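Side-chain contacts in DNA polymerase III subunit delta (Bacillus subtilis, PDB 3ZH9), which probably opens the ring-shaped beta subunit dimer as part of the ATP-driven complex that loads it onto primed DNA for replication: residues 191-196 with 200-205; 154-159 with 169-174; 64-69 with 113-118; 30-35 with 77-82. All coordinates share one frame; numbering follows the deposited sequence.

Interaction 1: 191-196 with 200-205; sequences KLCTFI and EEITLD. With SO4 (sulfate ion), chain C.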
loop_
_atom_site.group_PDB
_atom_site.type_symbol
_atom_site.label_atom_id
_atom_site.label_comp_id
_atom_site.label_asym_id
_atom_site.label_seq_id
_atom_site.Cartn_x
_atom_site.Cartn_y
_atom_site.Cartn_z
ATOM N N LYS A 191 -10.333 -13.908 -4.573
ATOM C CA LYS A 191 -10.341 -14.916 -5.625
ATOM C C LYS A 191 -10.317 -16.298 -5.012
ATOM O O LYS A 191 -11.016 -17.199 -5.478
ATOM C CB LYS A 191 -9.140 -14.747 -6.552
ATOM C CG LYS A 191 -9.313 -13.650 -7.596
ATOM C CD LYS A 191 -7.958 -13.261 -8.209
ATOM C CE LYS A 191 -7.329 -14.452 -8.910
ATOM N NZ LYS A 191 -5.913 -14.181 -9.313
ATOM N N LEU A 192 -9.520 -16.464 -3.959
ATOM C CA LEU A 192 -9.388 -17.776 -3.320
ATOM C C LEU A 192 -10.679 -18.175 -2.622
ATOM O O LEU A 192 -11.072 -19.328 -2.690
ATOM C CB LEU A 192 -8.196 -17.827 -2.356
ATOM C CG LEU A 192 -6.796 -17.879 -3.014
ATOM C CD1 LEU A 192 -5.669 -17.348 -2.097
ATOM C CD2 LEU A 192 -6.487 -19.320 -3.481
ATOM N N CYS A 193 -11.330 -17.227 -1.950
ATOM C CA CYS A 193 -12.573 -17.528 -1.248
ATOM C C CYS A 193 -13.638 -18.016 -2.213
ATOM O O CYS A 193 -14.355 -18.946 -1.901
ATOM C CB CYS A 193 -13.075 -16.317 -0.450
ATOM S SG CYS A 193 -12.024 -15.908 0.960
ATOM N N THR A 194 -13.716 -17.395 -3.392
ATOM C CA THR A 194 -14.632 -17.822 -4.451
ATOM C C THR A 194 -14.233 -19.189 -4.981
ATOM O O THR A 194 -15.061 -20.095 -5.086
ATOM C CB THR A 194 -14.650 -16.818 -5.621
ATOM O OG1 THR A 194 -15.109 -15.548 -5.148
ATOM C CG2 THR A 194 -15.578 -17.302 -6.755
ATOM N N PHE A 195 -12.950 -19.339 -5.280
ATOM C CA PHE A 195 -12.397 -20.570 -5.861
ATOM C C PHE A 195 -12.741 -21.834 -5.079
ATOM O O PHE A 195 -13.106 -22.841 -5.672
ATOM C CB PHE A 195 -10.872 -20.463 -5.995
ATOM C CG PHE A 195 -10.237 -21.671 -6.648
ATOM C CD1 PHE A 195 -10.433 -21.926 -7.991
ATOM C CD2 PHE A 195 -9.452 -22.548 -5.921
ATOM C CE1 PHE A 195 -9.859 -23.026 -8.592
ATOM C CE2 PHE A 195 -8.878 -23.657 -6.528
ATOM C CZ PHE A 195 -9.084 -23.890 -7.853
ATOM N N ILE A 196 -12.618 -21.792 -3.753
ATOM C CA ILE A 196 -12.759 -23.016 -2.971
ATOM C C ILE A 196 -14.229 -23.413 -2.772
ATOM O O ILE A 196 -14.522 -24.442 -2.175
ATOM C CB ILE A 196 -12.005 -22.953 -1.618
ATOM C CG1 ILE A 196 -12.615 -21.909 -0.679
ATOM C CG2 ILE A 196 -10.507 -22.643 -1.847
ATOM C CD1 ILE A 196 -11.931 -21.891 0.677
ATOM N N GLU A 200 -14.337 -24.549 3.408
ATOM C CA GLU A 200 -14.090 -23.461 4.343
ATOM C C GLU A 200 -12.642 -22.967 4.353
ATOM O O GLU A 200 -12.382 -21.773 4.548
ATOM C CB GLU A 200 -14.493 -23.863 5.760
ATOM C CG GLU A 200 -14.193 -22.780 6.780
ATOM C CD GLU A 200 -14.731 -23.110 8.148
ATOM O OE1 GLU A 200 -15.416 -24.149 8.278
ATOM O OE2 GLU A 200 -14.475 -22.326 9.089
ATOM N N GLU A 201 -11.705 -23.884 4.146
ATOM C CA GLU A 201 -10.297 -23.555 4.311
ATOM C C GLU A 201 -9.541 -23.386 2.999
ATOM O O GLU A 201 -9.542 -24.274 2.147
ATOM C CB GLU A 201 -9.586 -24.602 5.168
ATOM C CG GLU A 201 -8.123 -24.260 5.403
ATOM C CD GLU A 201 -7.353 -25.359 6.119
ATOM O OE1 GLU A 201 -7.994 -26.293 6.647
ATOM O OE2 GLU A 201 -6.104 -25.285 6.156
ATOM N N ILE A 202 -8.894 -22.235 2.843
ATOM C CA ILE A 202 -7.928 -22.051 1.768
ATOM C C ILE A 202 -6.653 -22.826 2.143
ATOM O O ILE A 202 -5.976 -22.484 3.118
ATOM C CB ILE A 202 -7.598 -20.553 1.568
ATOM C CG1 ILE A 202 -8.871 -19.751 1.245
ATOM C CG2 ILE A 202 -6.513 -20.355 0.500
ATOM C CD1 ILE A 202 -8.647 -18.238 1.343
ATOM N N THR A 203 -6.351 -23.878 1.383
ATOM C CA THR A 203 -5.145 -24.674 1.600
ATOM C C THR A 203 -3.929 -24.070 0.890
ATOM O O THR A 203 -4.073 -23.191 0.038
ATOM C CB THR A 203 -5.317 -26.126 1.112
ATOM O OG1 THR A 203 -5.386 -26.158 -0.320
ATOM C CG2 THR A 203 -6.577 -26.774 1.706
ATOM N N LEU A 204 -2.740 -24.539 1.258
ATOM C CA LEU A 204 -1.508 -24.138 0.597
ATOM C C LEU A 204 -1.581 -24.550 -0.871
ATOM O O LEU A 204 -1.159 -23.815 -1.750
ATOM C CB LEU A 204 -0.297 -24.800 1.254
ATOM C CG LEU A 204 1.056 -24.494 0.592
ATOM C CD1 LEU A 204 1.383 -23.015 0.735
ATOM C CD2 LEU A 204 2.177 -25.346 1.172
ATOM N N ASP A 205 -2.119 -25.733 -1.134
ATOM C CA ASP A 205 -2.314 -26.172 -2.513
ATOM C C ASP A 205 -3.207 -25.215 -3.320
ATOM O O ASP A 205 -2.921 -24.948 -4.483
ATOM C CB ASP A 205 -2.894 -27.591 -2.559
ATOM C CG ASP A 205 -1.842 -28.675 -2.327
ATOM O OD1 ASP A 205 -0.632 -28.432 -2.544
ATOM O OD2 ASP A 205 -2.243 -29.793 -1.946
HETATM S S SO4 C . -13.159 -27.677 4.477
HETATM O O1 SO4 C . -14.566 -27.326 4.279
HETATM O O2 SO4 C . -12.973 -28.385 5.743
HETATM O O3 SO4 C . -12.364 -26.455 4.491
HETATM O O4 SO4 C . -12.706 -28.548 3.395
#
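Leu192 and Ile202 meet with their side chains crossing at about a right angle, the isoleucine reaching across to the buried side of helix 182-195. Its two branches share the work. The longer one, with CG1 anti to the carbonyl carbon (chi1 -59°), carries Ile202 CD1 against Leu192 CB at 3.7 Å and near Cys193 SG at 4.1 Å, whereas Ile202 CG2 faces the two leucine methyls. Just past the helix, Ile196 adds a further contact. Its CG1 stands between backbone N and carbonyl carbon (chi1 66°), a setting that brings Ile196 CD1 to 3.7 Å from the carbonyl carbon Glu201 C and 3.8 Å from Ile202 CG1. Shortened to alanine, Ile202 is likely to leave a gap between Leu192, Cys193 and Ile196, with the end of the helix less firmly seated. The glutamate side chains start away from the helix, and their backbone amides grip a sulfate, probably from the crystallisation liquor: Glu201 N donates to sulfate O3 at 2.7 Å and Glu200 N to O1 at 2.9 Å. Ile202 also touches Ile166, while backbone bonds join Glu200 and Ile202 to Thr165. A short parallel strand pair set against a helix in this way is consistent with the small lid domain that follows the P-loop-type fold in AAA+ relatives.

Interaction 2: 154-159 with 169-174; sequences FTVNLA and EAAEHL
Thr155 sets its methyl between Ala171 and Leu174, and this corner is the more closely packed part of the meeting between helices 148-160 and 168-177. Thr155 CG2 lies 3.9 Å from Leu174 CD2, the two side chains crossing obliquely, and 4.0 Å from Ala171 CB. With OG1 anti to the carbonyl carbon (chi1 -54°), CG2 is left anti to the backbone N and faces the neighbouring helix, while the hydroxyl is satisfied within its own helix by a hydrogen bond to the carbonyl oxygen of Thr151. Behind this corner, Ile185 and Ile189 of helix 182-195 touch Thr155, and Leu174 also rests on Ile189, so that three helices share one apolar patch. On the looser side a single pair carries the contact: Val156 CG2 approaches Ala171 CB at 3.8 Å. Solvent comes nearer on this side, with Val156 partly exposed, and the exposed Glu172 starts away from segment 154-159, though it touches Thr152. The segment axes pass 9.5 Å apart at 114° between their chain directions, a steep crossing in which few residues meet. The small Ala171 stands at the crossing point, where the Thr155 and Ala171 CA atoms are 6.2 Å apart. The packing is consistent with the small helical lid domain of an AAA+ protein, here built from helices that include 148-160, 168-177 and 182-195.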
loop_
_atom_site.group_PDB
_atom_site.type_symbol
_atom_site.label_atom_id
_atom_site.label_comp_id
_atom_site.label_asym_id
_atom_site.label_seq_id
_atom_site.Cartn_x
_atom_site.Cartn_y
_atom_site.Cartn_z
ATOM N N PHE A 154 -2.705 -10.177 9.054
ATOM C CA PHE A 154 -3.694 -9.467 8.262
ATOM C C PHE A 154 -4.383 -10.390 7.251
ATOM O O PHE A 154 -5.600 -10.351 7.096
ATOM C CB PHE A 154 -3.047 -8.297 7.540
ATOM C CG PHE A 154 -3.892 -7.729 6.446
ATOM C CD1 PHE A 154 -4.793 -6.719 6.709
ATOM C CD2 PHE A 154 -3.773 -8.201 5.142
ATOM C CE1 PHE A 154 -5.576 -6.190 5.696
ATOM C CE2 PHE A 154 -4.546 -7.676 4.128
ATOM C CZ PHE A 154 -5.453 -6.665 4.408
ATOM N N THR A 155 -3.589 -11.203 6.558
ATOM C CA THR A 155 -4.098 -12.161 5.567
ATOM C C THR A 155 -5.020 -13.204 6.206
ATOM O O THR A 155 -6.088 -13.514 5.688
ATOM C CB THR A 155 -2.933 -12.884 4.868
ATOM O OG1 THR A 155 -2.028 -11.914 4.329
ATOM C CG2 THR A 155 -3.427 -13.785 3.729
ATOM N N VAL A 156 -4.600 -13.736 7.348
ATOM C CA VAL A 156 -5.409 -14.704 8.064
ATOM C C VAL A 156 -6.751 -14.113 8.485
ATOM O O VAL A 156 -7.805 -14.744 8.323
ATOM C CB VAL A 156 -4.645 -15.264 9.281
ATOM C CG1 VAL A 156 -5.597 -16.011 10.241
ATOM C CG2 VAL A 156 -3.514 -16.181 8.808
ATOM N N ASN A 157 -6.716 -12.894 9.011
ATOM C CA ASN A 157 -7.935 -12.245 9.460
ATOM C C ASN A 157 -8.795 -11.844 8.283
ATOM O O ASN A 157 -10.005 -11.805 8.390
ATOM C CB ASN A 157 -7.620 -11.019 10.313
ATOM C CG ASN A 157 -7.119 -11.389 11.686
ATOM O OD1 ASN A 157 -7.605 -12.345 12.296
ATOM N ND2 ASN A 157 -6.135 -10.639 12.183
ATOM N N LEU A 158 -8.161 -11.535 7.160
ATOM C CA LEU A 158 -8.905 -11.126 5.984
ATOM C C LEU A 158 -9.826 -12.260 5.508
ATOM O O LEU A 158 -10.992 -12.025 5.206
ATOM C CB LEU A 158 -7.958 -10.684 4.867
ATOM C CG LEU A 158 -8.680 -10.179 3.626
ATOM C CD1 LEU A 158 -9.630 -9.077 4.016
ATOM C CD2 LEU A 158 -7.693 -9.700 2.552
ATOM N N ALA A 159 -9.296 -13.480 5.445
ATOM C CA ALA A 159 -10.096 -14.650 5.080
ATOM C C ALA A 159 -11.363 -14.770 5.934
ATOM O O ALA A 159 -12.444 -15.079 5.428
ATOM C CB ALA A 159 -9.242 -15.948 5.167
ATOM N N GLU A 169 0.732 -21.259 7.136
ATOM C CA GLU A 169 1.631 -21.644 6.048
ATOM C C GLU A 169 1.114 -21.165 4.677
ATOM O O GLU A 169 1.861 -20.606 3.890
ATOM C CB GLU A 169 1.852 -23.156 6.040
ATOM C CG GLU A 169 2.901 -23.627 5.041
ATOM C CD GLU A 169 3.029 -25.153 4.995
ATOM O OE1 GLU A 169 2.180 -25.842 5.603
ATOM O OE2 GLU A 169 3.973 -25.662 4.345
ATOM N N ALA A 170 -0.169 -21.389 4.415
ATOM C CA ALA A 170 -0.815 -20.970 3.176
ATOM C C ALA A 170 -0.782 -19.455 3.029
ATOM O O ALA A 170 -0.561 -18.922 1.932
ATOM C CB ALA A 170 -2.263 -21.472 3.148
ATOM N N ALA A 171 -1.020 -18.774 4.147
ATOM C CA ALA A 171 -1.015 -17.320 4.214
ATOM C C ALA A 171 0.374 -16.729 3.977
ATOM O O ALA A 171 0.530 -15.737 3.265
ATOM C CB ALA A 171 -1.557 -16.854 5.579
ATOM N N GLU A 172 1.380 -17.329 4.597
ATOM C CA GLU A 172 2.747 -16.884 4.420
ATOM C C GLU A 172 3.168 -17.043 2.971
ATOM O O GLU A 172 3.883 -16.212 2.424
ATOM C CB GLU A 172 3.690 -17.681 5.328
ATOM C CG GLU A 172 3.634 -17.225 6.784
ATOM C CD GLU A 172 4.423 -18.123 7.721
ATOM O OE1 GLU A 172 4.658 -19.296 7.358
ATOM O OE2 GLU A 172 4.802 -17.649 8.819
ATOM N N HIS A 173 2.740 -18.131 2.355
ATOM C CA HIS A 173 3.101 -18.361 0.964
ATOM C C HIS A 173 2.437 -17.340 0.041
ATOM O O HIS A 173 3.049 -16.839 -0.902
ATOM C CB HIS A 173 2.738 -19.769 0.526
ATOM C CG HIS A 173 3.405 -20.167 -0.752
ATOM N ND1 HIS A 173 2.703 -20.462 -1.898
ATOM C CD2 HIS A 173 4.716 -20.270 -1.071
ATOM C CE1 HIS A 173 3.555 -20.756 -2.870
ATOM N NE2 HIS A 173 4.781 -20.649 -2.391
ATOM N N LEU A 174 1.187 -17.018 0.335
ATOM C CA LEU A 174 0.456 -16.022 -0.433
ATOM C C LEU A 174 1.177 -14.680 -0.366
ATOM O O LEU A 174 1.412 -14.027 -1.380
ATOM C CB LEU A 174 -0.981 -15.886 0.102
ATOM C CG LEU A 174 -1.742 -14.719 -0.551
ATOM C CD1 LEU A 174 -1.686 -14.848 -2.061
ATOM C CD2 LEU A 174 -3.174 -14.702 -0.087
#

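Interaction 3: 64-69 with 113-118; sequences ADAETF and TVFVLL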
loop_
_atom_site.group_PDB
_atom_site.type_symbol
_atom_site.label_atom_id
_atom_site.label_comp_id
_atom_site.label_asym_id
_atom_site.label_seq_id
_atom_site.Cartn_x
_atom_site.Cartn_y
_atom_site.Cartn_z
ATOM N N ALA A 64 -19.900 23.232 6.613
ATOM C CA ALA A 64 -21.209 23.728 6.196
ATOM C C ALA A 64 -21.974 22.619 5.475
ATOM O O ALA A 64 -23.189 22.459 5.652
ATOM C CB ALA A 64 -21.071 24.981 5.300
ATOM N N ASP A 65 -21.264 21.848 4.660
ATOM C CA ASP A 65 -21.872 20.656 4.064
ATOM C C ASP A 65 -22.348 19.663 5.121
ATOM O O ASP A 65 -23.439 19.102 5.015
ATOM C CB ASP A 65 -20.900 19.949 3.115
ATOM C CG ASP A 65 -20.937 20.525 1.708
ATOM O OD1 ASP A 65 -20.931 21.773 1.569
ATOM O OD2 ASP A 65 -20.989 19.730 0.743
ATOM N N ALA A 66 -21.517 19.441 6.130
ATOM C CA ALA A 66 -21.808 18.419 7.134
ATOM C C ALA A 66 -23.066 18.815 7.895
ATOM O O ALA A 66 -23.828 17.967 8.360
ATOM C CB ALA A 66 -20.648 18.275 8.071
ATOM N N GLU A 67 -23.303 20.119 7.990
ATOM C CA GLU A 67 -24.441 20.601 8.747
ATOM C C GLU A 67 -25.705 20.776 7.908
ATOM O O GLU A 67 -26.707 21.290 8.379
ATOM C CB GLU A 67 -24.063 21.841 9.557
ATOM C CG GLU A 67 -23.664 21.448 10.978
ATOM C CD GLU A 67 -22.691 22.411 11.621
ATOM O OE1 GLU A 67 -22.377 23.451 10.996
ATOM O OE2 GLU A 67 -22.241 22.119 12.756
ATOM N N THR A 68 -25.657 20.303 6.668
ATOM C CA THR A 68 -26.821 20.314 5.791
ATOM C C THR A 68 -27.567 18.991 5.917
ATOM O O THR A 68 -26.942 17.930 5.962
ATOM C CB THR A 68 -26.385 20.470 4.324
ATOM O OG1 THR A 68 -25.642 21.683 4.179
ATOM C CG2 THR A 68 -27.593 20.511 3.400
ATOM N N PHE A 69 -28.895 19.046 5.982
ATOM C CA PHE A 69 -29.704 17.835 5.953
ATOM C C PHE A 69 -29.401 17.038 4.692
ATOM O O PHE A 69 -29.121 17.614 3.640
ATOM C CB PHE A 69 -31.202 18.159 5.977
ATOM C CG PHE A 69 -31.661 18.836 7.233
ATOM C CD1 PHE A 69 -30.964 18.681 8.419
ATOM C CD2 PHE A 69 -32.803 19.631 7.226
ATOM C CE1 PHE A 69 -31.389 19.308 9.581
ATOM C CE2 PHE A 69 -33.235 20.258 8.383
ATOM C CZ PHE A 69 -32.525 20.093 9.564
ATOM N N THR A 113 -25.235 13.202 9.318
ATOM C CA THR A 113 -24.016 13.228 8.519
ATOM C C THR A 113 -23.007 12.209 9.042
ATOM O O THR A 113 -22.830 12.055 10.254
ATOM C CB THR A 113 -23.363 14.640 8.557
ATOM O OG1 THR A 113 -24.171 15.559 7.823
ATOM C CG2 THR A 113 -21.957 14.623 7.968
ATOM N N VAL A 114 -22.368 11.498 8.127
ATOM C CA VAL A 114 -21.151 10.757 8.454
ATOM C C VAL A 114 -19.946 11.553 7.949
ATOM O O VAL A 114 -19.768 11.757 6.739
ATOM C CB VAL A 114 -21.157 9.334 7.850
ATOM C CG1 VAL A 114 -19.846 8.593 8.198
ATOM C CG2 VAL A 114 -22.408 8.568 8.326
ATOM N N PHE A 115 -19.134 12.014 8.894
ATOM C CA PHE A 115 -17.988 12.886 8.621
ATOM C C PHE A 115 -16.692 12.073 8.766
ATOM O O PHE A 115 -16.381 11.569 9.859
ATOM C CB PHE A 115 -17.998 14.030 9.637
ATOM C CG PHE A 115 -17.041 15.145 9.335
ATOM C CD1 PHE A 115 -15.724 15.095 9.795
ATOM C CD2 PHE A 115 -17.462 16.271 8.617
ATOM C CE1 PHE A 115 -14.835 16.139 9.526
ATOM C CE2 PHE A 115 -16.584 17.308 8.352
ATOM C CZ PHE A 115 -15.269 17.246 8.809
ATOM N N VAL A 116 -15.942 11.936 7.677
ATOM C CA VAL A 116 -14.701 11.162 7.707
ATOM C C VAL A 116 -13.460 12.021 7.434
ATOM O O VAL A 116 -13.330 12.657 6.383
ATOM C CB VAL A 116 -14.742 9.976 6.725
ATOM C CG1 VAL A 116 -16.083 9.255 6.816
ATOM C CG2 VAL A 116 -14.548 10.461 5.325
ATOM N N LEU A 117 -12.571 12.072 8.416
ATOM C CA LEU A 117 -11.242 12.628 8.216
ATOM C C LEU A 117 -10.333 11.528 7.692
ATOM O O LEU A 117 -10.155 10.498 8.342
ATOM C CB LEU A 117 -10.669 13.136 9.528
ATOM C CG LEU A 117 -11.078 14.550 9.888
ATOM C CD1 LEU A 117 -10.725 14.834 11.336
ATOM C CD2 LEU A 117 -10.376 15.520 8.933
ATOM N N LEU A 118 -9.752 11.760 6.523
ATOM C CA LEU A 118 -8.778 10.842 5.961
ATOM C C LEU A 118 -7.400 11.499 6.075
ATOM O O LEU A 118 -7.113 12.482 5.389
ATOM C CB LEU A 118 -9.144 10.526 4.512
ATOM C CG LEU A 118 -8.341 9.419 3.841
ATOM C CD1 LEU A 118 -8.269 8.206 4.746
ATOM C CD2 LEU A 118 -8.965 9.063 2.499
#
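Phe115 offers the edge of its ring to Ala66, whose methyl lies near the ring plane: Ala66 CB is 3.8 Å from Phe115 CD2. The ring gets there because CG is anti to the backbone N (chi1 -169°). Tyr105 of helix 99-107 meets the same ring with its plane turned by about 40°, and also touches Ala66 and Thr113, so the alanine sits among aromatic and apolar neighbours. Beside the ring, Thr113 uses both branches. Thr113 CG2 packs on Ala66 CB at 3.9 Å, while Thr113 OG1 donates to Ala66 O in a bond modelled as very short, 2.5 Å, a length to be read with caution. A valine in place of Thr113 would probably keep the methyl packing but leave the Ala66 carbonyl without this donor as helix 59-66 ends. Just beyond, Thr68 OG1 bends back to donate to Ala64 O at 3.0 Å, tilted 22° from the carbonyl plane. Chemically, the contact pairs a polar bond with apolar packing: a strand hydroxyl faces the carbonyl oxygen of the helix's last turn, and the adjoining methyl abuts an aromatic edge. If the short bond is real, hydroxyl and ring edge together would hold the end of helix 59-66 against the central sheet.

Interaction 4: 30-35 with 77-82; sequences ETVSRI and LVIVKN
Helix 25-39 lies over strand 76-81 with the CA atoms of Val32 and Ile79, and likewise those of Ile35 and Leu77, 8.5 Å apart, a spacing bridged by side chains alone. Alternate strand residues, Leu77 and Ile79, point to the helix, whereas Val78 and Val80 belong to the other face of the sheet. The two meetings differ in form. Val32 and Ile79 reach toward each other tip to tip, Val32 CG1 touching Ile79 CD1 at 3.7 Å; the valine methyl used is the one anti to the backbone N (chi1 160°). Ile35 and Leu77 instead cross at about a right angle, with Ile35 CG2 against Leu77 CD1 at 3.9 Å. Neighbours extend the layer: Leu118 touches Val32, Val116 touches Ile79, and Val39 touches Leu77. Clear of the strand, one helical turn is braced by a salt bridge in which Arg34 NE donates to Glu30 OE2 at 2.8 Å, the acceptor using its anti lone pair and lying 16° out of the guanidinium plane. Arg34 also makes a cation-pi contact with Trp6 of helix 2-10. Charge and apolar surface are thus sorted on one helix: branched aliphatic groups bind the sheet without any hydrogen bond, and the ion pair stays apart from that buried layer.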
loop_
_atom_site.group_PDB
_atom_site.type_symbol
_atom_site.label_atom_id
_atom_site.label_comp_id
_atom_site.label_asym_id
_atom_site.label_seq_id
_atom_site.Cartn_x
_atom_site.Cartn_y
_atom_site.Cartn_z
ATOM N N GLU A 30 -9.995 1.577 0.758
ATOM C CA GLU A 30 -10.979 0.500 0.801
ATOM C C GLU A 30 -12.062 0.789 1.859
ATOM O O GLU A 30 -13.245 0.519 1.651
ATOM C CB GLU A 30 -10.277 -0.830 1.062
ATOM C CG GLU A 30 -11.218 -1.974 1.336
ATOM C CD GLU A 30 -12.101 -2.296 0.147
ATOM O OE1 GLU A 30 -11.773 -1.841 -0.969
ATOM O OE2 GLU A 30 -13.114 -3.008 0.323
ATOM N N THR A 31 -11.650 1.375 2.978
ATOM C CA THR A 31 -12.562 1.675 4.087
ATOM C C THR A 31 -13.516 2.817 3.735
ATOM O O THR A 31 -14.716 2.752 4.006
ATOM C CB THR A 31 -11.758 2.025 5.374
ATOM O OG1 THR A 31 -10.936 0.904 5.735
ATOM C CG2 THR A 31 -12.697 2.378 6.540
ATOM N N VAL A 32 -12.970 3.869 3.138
ATOM C CA VAL A 32 -13.779 4.983 2.663
ATOM C C VAL A 32 -14.829 4.463 1.686
ATOM O O VAL A 32 -15.980 4.891 1.693
ATOM C CB VAL A 32 -12.898 6.045 1.971
ATOM C CG1 VAL A 32 -13.732 6.930 1.054
ATOM C CG2 VAL A 32 -12.160 6.872 3.007
ATOM N N SER A 33 -14.423 3.514 0.852
ATOM C CA SER A 33 -15.331 2.930 -0.122
ATOM C C SER A 33 -16.452 2.136 0.560
ATOM O O SER A 33 -17.619 2.221 0.166
ATOM C CB SER A 33 -14.550 2.047 -1.104
ATOM O OG SER A 33 -15.411 1.527 -2.097
ATOM N N ARG A 34 -16.103 1.363 1.586
ATOM C CA ARG A 34 -17.118 0.605 2.313
ATOM C C ARG A 34 -18.065 1.543 3.054
ATOM O O ARG A 34 -19.249 1.242 3.221
ATOM C CB ARG A 34 -16.480 -0.402 3.278
ATOM C CG ARG A 34 -15.969 -1.676 2.584
ATOM C CD ARG A 34 -14.960 -2.429 3.460
ATOM N NE ARG A 34 -14.355 -3.549 2.740
ATOM C CZ ARG A 34 -14.631 -4.832 2.958
ATOM N NH1 ARG A 34 -15.509 -5.186 3.893
ATOM N NH2 ARG A 34 -14.015 -5.769 2.246
ATOM N N ILE A 35 -17.558 2.682 3.501
ATOM C CA ILE A 35 -18.433 3.584 4.241
ATOM C C ILE A 35 -19.410 4.218 3.265
ATOM O O ILE A 35 -20.577 4.389 3.578
ATOM C CB ILE A 35 -17.670 4.671 5.000
ATOM C CG1 ILE A 35 -16.944 4.070 6.208
ATOM C CG2 ILE A 35 -18.640 5.769 5.459
ATOM C CD1 ILE A 35 -15.894 5.008 6.825
ATOM N N LEU A 77 -22.733 11.955 3.410
ATOM C CA LEU A 77 -21.342 11.569 3.630
ATOM C C LEU A 77 -20.417 12.721 3.273
ATOM O O LEU A 77 -20.467 13.245 2.166
ATOM C CB LEU A 77 -20.969 10.333 2.801
ATOM C CG LEU A 77 -19.530 9.805 2.914
ATOM C CD1 LEU A 77 -19.141 9.514 4.369
ATOM C CD2 LEU A 77 -19.373 8.548 2.071
ATOM N N VAL A 78 -19.562 13.115 4.206
ATOM C CA VAL A 78 -18.646 14.215 3.959
ATOM C C VAL A 78 -17.229 13.741 4.230
ATOM O O VAL A 78 -16.906 13.317 5.345
ATOM C CB VAL A 78 -18.942 15.453 4.840
ATOM C CG1 VAL A 78 -17.804 16.468 4.720
ATOM C CG2 VAL A 78 -20.295 16.092 4.474
ATOM N N ILE A 79 -16.392 13.794 3.200
ATOM C CA ILE A 79 -15.022 13.317 3.307
ATOM C C ILE A 79 -14.048 14.485 3.253
ATOM O O ILE A 79 -14.128 15.351 2.375
ATOM C CB ILE A 79 -14.719 12.294 2.201
ATOM C CG1 ILE A 79 -15.674 11.107 2.321
ATOM C CG2 ILE A 79 -13.270 11.834 2.256
ATOM C CD1 ILE A 79 -15.587 10.163 1.169
ATOM N N VAL A 80 -13.140 14.509 4.217
ATOM C CA VAL A 80 -12.186 15.594 4.362
ATOM C C VAL A 80 -10.777 15.033 4.397
ATOM O O VAL A 80 -10.347 14.472 5.413
ATOM C CB VAL A 80 -12.455 16.398 5.651
ATOM C CG1 VAL A 80 -11.440 17.493 5.804
ATOM C CG2 VAL A 80 -13.842 16.979 5.612
ATOM N N LYS A 81 -10.060 15.170 3.283
ATOM C CA LYS A 81 -8.705 14.626 3.177
ATOM C C LYS A 81 -7.616 15.593 3.640
ATOM O O LYS A 81 -7.759 16.816 3.519
ATOM C CB LYS A 81 -8.409 14.208 1.736
ATOM C CG LYS A 81 -9.370 13.184 1.151
ATOM C CD LYS A 81 -9.017 12.925 -0.310
ATOM C CE LYS A 81 -10.007 11.989 -0.976
ATOM N NZ LYS A 81 -9.871 12.044 -2.462
ATOM N N ASN A 82 -6.527 15.023 4.160
ATOM C CA ASN A 82 -5.270 15.739 4.425
ATOM C C ASN A 82 -5.297 16.843 5.482
ATOM O O ASN A 82 -4.930 17.985 5.194
ATOM C CB ASN A 82 -4.681 16.309 3.132
ATOM C CG ASN A 82 -4.482 15.254 2.066
ATOM O OD1 ASN A 82 -4.688 15.516 0.881
ATOM N ND2 ASN A 82 -4.091 14.057 2.477
#

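Overall arrangement
From the N terminus, interaction 4 opens first on helix 25-39 and closes at strand 76-81. Before it closes, interaction 3 opens at the end of helix 59-66, to close later on strand 113-119; the two therefore cross along the chain. They also meet in space, since strands 76-81 and 113-119 are neighbours in the central parallel sheet, whose strand order matches the AAA+ fold. Interactions 2 and 1 follow in series, closing short loops within the next helical domain. Their centres lie 11 Å apart, and Leu204 packs on His173 and Ala170. Interaction 2 comes within about 6 Å of interaction 4 at nearest atoms, without touching it.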